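Local coordinates for Cg3027-pa (PDB 2VHH), which probably hydrolyses N-carbamoyl-beta-alanine to beta-alanine, ammonia and carbon dioxide in pyrimidine degradation, and assembles as a homooctamer, at residues N297-G302 against K309-F314. Residues are numbered along the deposited sequence; the frame is centred on the assembly and turned at random.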
loop_
_atom_site.group_PDB
_atom_site.type_symbol
_atom_site.label_atom_id
_atom_site.label_comp_id
_atom_site.label_asym_id
_atom_site.label_seq_id
_atom_site.Cartn_x
_atom_site.Cartn_y
_atom_site.Cartn_z
ATOM N N ASN C 297 47.552 -8.616 31.238
ATOM C CA ASN C 297 48.181 -9.075 30.006
ATOM C C ASN C 297 48.112 -8.032 28.879
ATOM O O ASN C 297 47.263 -7.138 28.903
ATOM C CB ASN C 297 47.547 -10.401 29.559
ATOM C CG ASN C 297 47.338 -11.383 30.718
ATOM O OD1 ASN C 297 48.289 -11.799 31.385
ATOM N ND2 ASN C 297 46.082 -11.763 30.951
ATOM N N GLU C 298 49.023 -8.148 27.910
ATOM C CA GLU C 298 49.024 -7.338 26.687
ATOM C C GLU C 298 47.740 -7.494 25.880
ATOM O O GLU C 298 47.146 -8.574 25.851
ATOM C CB GLU C 298 50.152 -7.794 25.765
ATOM C CG GLU C 298 51.557 -7.404 26.155
ATOM C CD GLU C 298 52.583 -7.829 25.102
ATOM O OE1 GLU C 298 52.201 -8.517 24.122
ATOM O OE2 GLU C 298 53.774 -7.473 25.256
ATOM N N TYR C 299 47.346 -6.428 25.187
ATOM C CA TYR C 299 46.272 -6.480 24.189
ATOM C C TYR C 299 46.557 -5.489 23.044
ATOM O O TYR C 299 47.322 -4.539 23.227
ATOM C CB TYR C 299 44.903 -6.194 24.838
ATOM C CG TYR C 299 44.762 -4.781 25.359
ATOM C CD1 TYR C 299 44.370 -3.745 24.510
ATOM C CD2 TYR C 299 45.042 -4.475 26.694
ATOM C CE1 TYR C 299 44.264 -2.441 24.971
ATOM C CE2 TYR C 299 44.937 -3.170 27.170
ATOM C CZ TYR C 299 44.542 -2.162 26.300
ATOM O OH TYR C 299 44.434 -0.869 26.742
ATOM N N THR C 300 45.955 -5.707 21.870
ATOM C CA THR C 300 46.029 -4.718 20.771
ATOM C C THR C 300 44.664 -4.110 20.477
ATOM O O THR C 300 43.637 -4.707 20.784
ATOM C CB THR C 300 46.666 -5.260 19.457
ATOM O OG1 THR C 300 45.834 -6.274 18.885
ATOM C CG2 THR C 300 48.069 -5.810 19.703
ATOM N N SER C 301 44.671 -2.922 19.878
ATOM C CA SER C 301 43.447 -2.134 19.680
ATOM C C SER C 301 42.890 -2.046 18.246
ATOM O O SER C 301 41.936 -1.302 17.989
ATOM C CB SER C 301 43.577 -0.728 20.290
ATOM O OG SER C 301 44.916 -0.361 20.544
ATOM N N GLY C 302 43.460 -2.807 17.319
ATOM C CA GLY C 302 42.965 -2.796 15.947
ATOM C C GLY C 302 43.521 -1.686 15.067
ATOM O O GLY C 302 43.136 -1.568 13.908
ATOM N N LYS C 309 49.271 -2.492 27.956
ATOM C CA LYS C 309 48.474 -2.902 29.115
ATOM C C LYS C 309 47.587 -1.786 29.677
ATOM O O LYS C 309 46.617 -2.065 30.377
ATOM C CB LYS C 309 49.387 -3.451 30.224
ATOM C CG LYS C 309 50.196 -4.665 29.812
ATOM C CD LYS C 309 50.981 -5.264 30.967
ATOM C CE LYS C 309 51.752 -6.492 30.493
ATOM N NZ LYS C 309 52.504 -7.155 31.582
ATOM N N GLU C 310 47.933 -0.534 29.366
ATOM C CA GLU C 310 47.200 0.655 29.822
ATOM C C GLU C 310 46.008 1.030 28.935
ATOM O O GLU C 310 46.174 1.385 27.768
ATOM C CB GLU C 310 48.138 1.858 29.890
ATOM C CG GLU C 310 48.830 2.084 31.224
ATOM C CD GLU C 310 49.619 3.399 31.248
ATOM O OE1 GLU C 310 49.920 3.942 30.154
ATOM O OE2 GLU C 310 49.943 3.897 32.353
ATOM N N PHE C 311 44.811 0.969 29.508
ATOM C CA PHE C 311 43.591 1.391 28.828
ATOM C C PHE C 311 43.076 2.682 29.449
ATOM O O PHE C 311 42.591 2.695 30.589
ATOM C CB PHE C 311 42.528 0.286 28.898
ATOM C CG PHE C 311 41.255 0.587 28.140
ATOM C CD1 PHE C 311 41.287 1.183 26.888
ATOM C CD2 PHE C 311 40.020 0.227 28.674
ATOM C CE1 PHE C 311 40.104 1.445 26.203
ATOM C CE2 PHE C 311 38.835 0.472 27.987
ATOM C CZ PHE C 311 38.875 1.081 26.753
ATOM N N GLY C 312 43.197 3.762 28.682
ATOM C CA GLY C 312 42.747 5.078 29.112
ATOM C C GLY C 312 43.456 6.211 28.393
ATOM O O GLY C 312 44.156 5.984 27.407
ATOM N N PRO C 313 43.284 7.443 28.886
ATOM C CA PRO C 313 42.478 7.752 30.069
ATOM C C PRO C 313 40.997 8.032 29.756
ATOM O O PRO C 313 40.682 8.595 28.701
ATOM C CB PRO C 313 43.166 9.000 30.619
ATOM C CG PRO C 313 43.737 9.686 29.377
ATOM C CD PRO C 313 43.906 8.646 28.303
ATOM N N PHE C 314 40.101 7.621 30.658
ATOM C CA PHE C 314 38.680 7.956 30.536
ATOM C C PHE C 314 38.511 9.397 30.963
ATOM O O PHE C 314 39.005 9.775 32.022
ATOM C CB PHE C 314 37.817 7.048 31.405
ATOM C CG PHE C 314 37.732 5.641 30.905
ATOM C CD1 PHE C 314 38.526 4.644 31.461
ATOM C CD2 PHE C 314 36.866 5.310 29.877
ATOM C CE1 PHE C 314 38.461 3.346 31.006
ATOM C CE2 PHE C 314 36.797 4.007 29.416
ATOM C CZ PHE C 314 37.596 3.026 29.986
#
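Tyr299 reaches from segment 297-302 to the backbone of Lys309, Glu310 and Phe311; it and Lys309 contribute nearly equal shares of the contact, one from each segment. Its CG sits between the backbone N and the carbonyl carbon (chi1 66°), a rotation that swings the phenol toward strand 308-315. One ring edge meets the chain first: CE2 lies 3.8 Å from Lys309 O, near the plane of the ring. Beyond it the hydroxyl oxygen comes to 3.0 Å from Glu310 O, and Tyr299 CZ packs 4.1 Å from Phe311 CB. The Tyr299 and Phe311 side chains cross at about a right angle; CG of Phe311 lies anti to its backbone N (chi1 -176°), and the far end of its ring recedes from the tyrosine, so the phenol end meets CB and the near part of the ring, CG and CD1.

Lys309 runs the other way, alongside the backbone of Asn297 and Glu298. Its CG is 3.9 Å from Asn297 O, and the extended chain brings CE to 4.1 Å from Glu298 N. Glu298 OE2 remains 6.5 Å from Lys309 NZ; the ammonium makes a weak hydrogen bond to Pro296 O.

Backbone hydrogen bonds of Tyr299 with His308 and of Lys309 with Phe295 place the contact where the chain leaves strand 283-295 and returns as strand 308-315, an outermost strand of its sheet within the chain. Chemically, the phenol packs on main chain and Phe311 and the lysine methylenes on main chain, while the carboxylate of Glu298 forms a salt bridge with Lys306 of the second subunit.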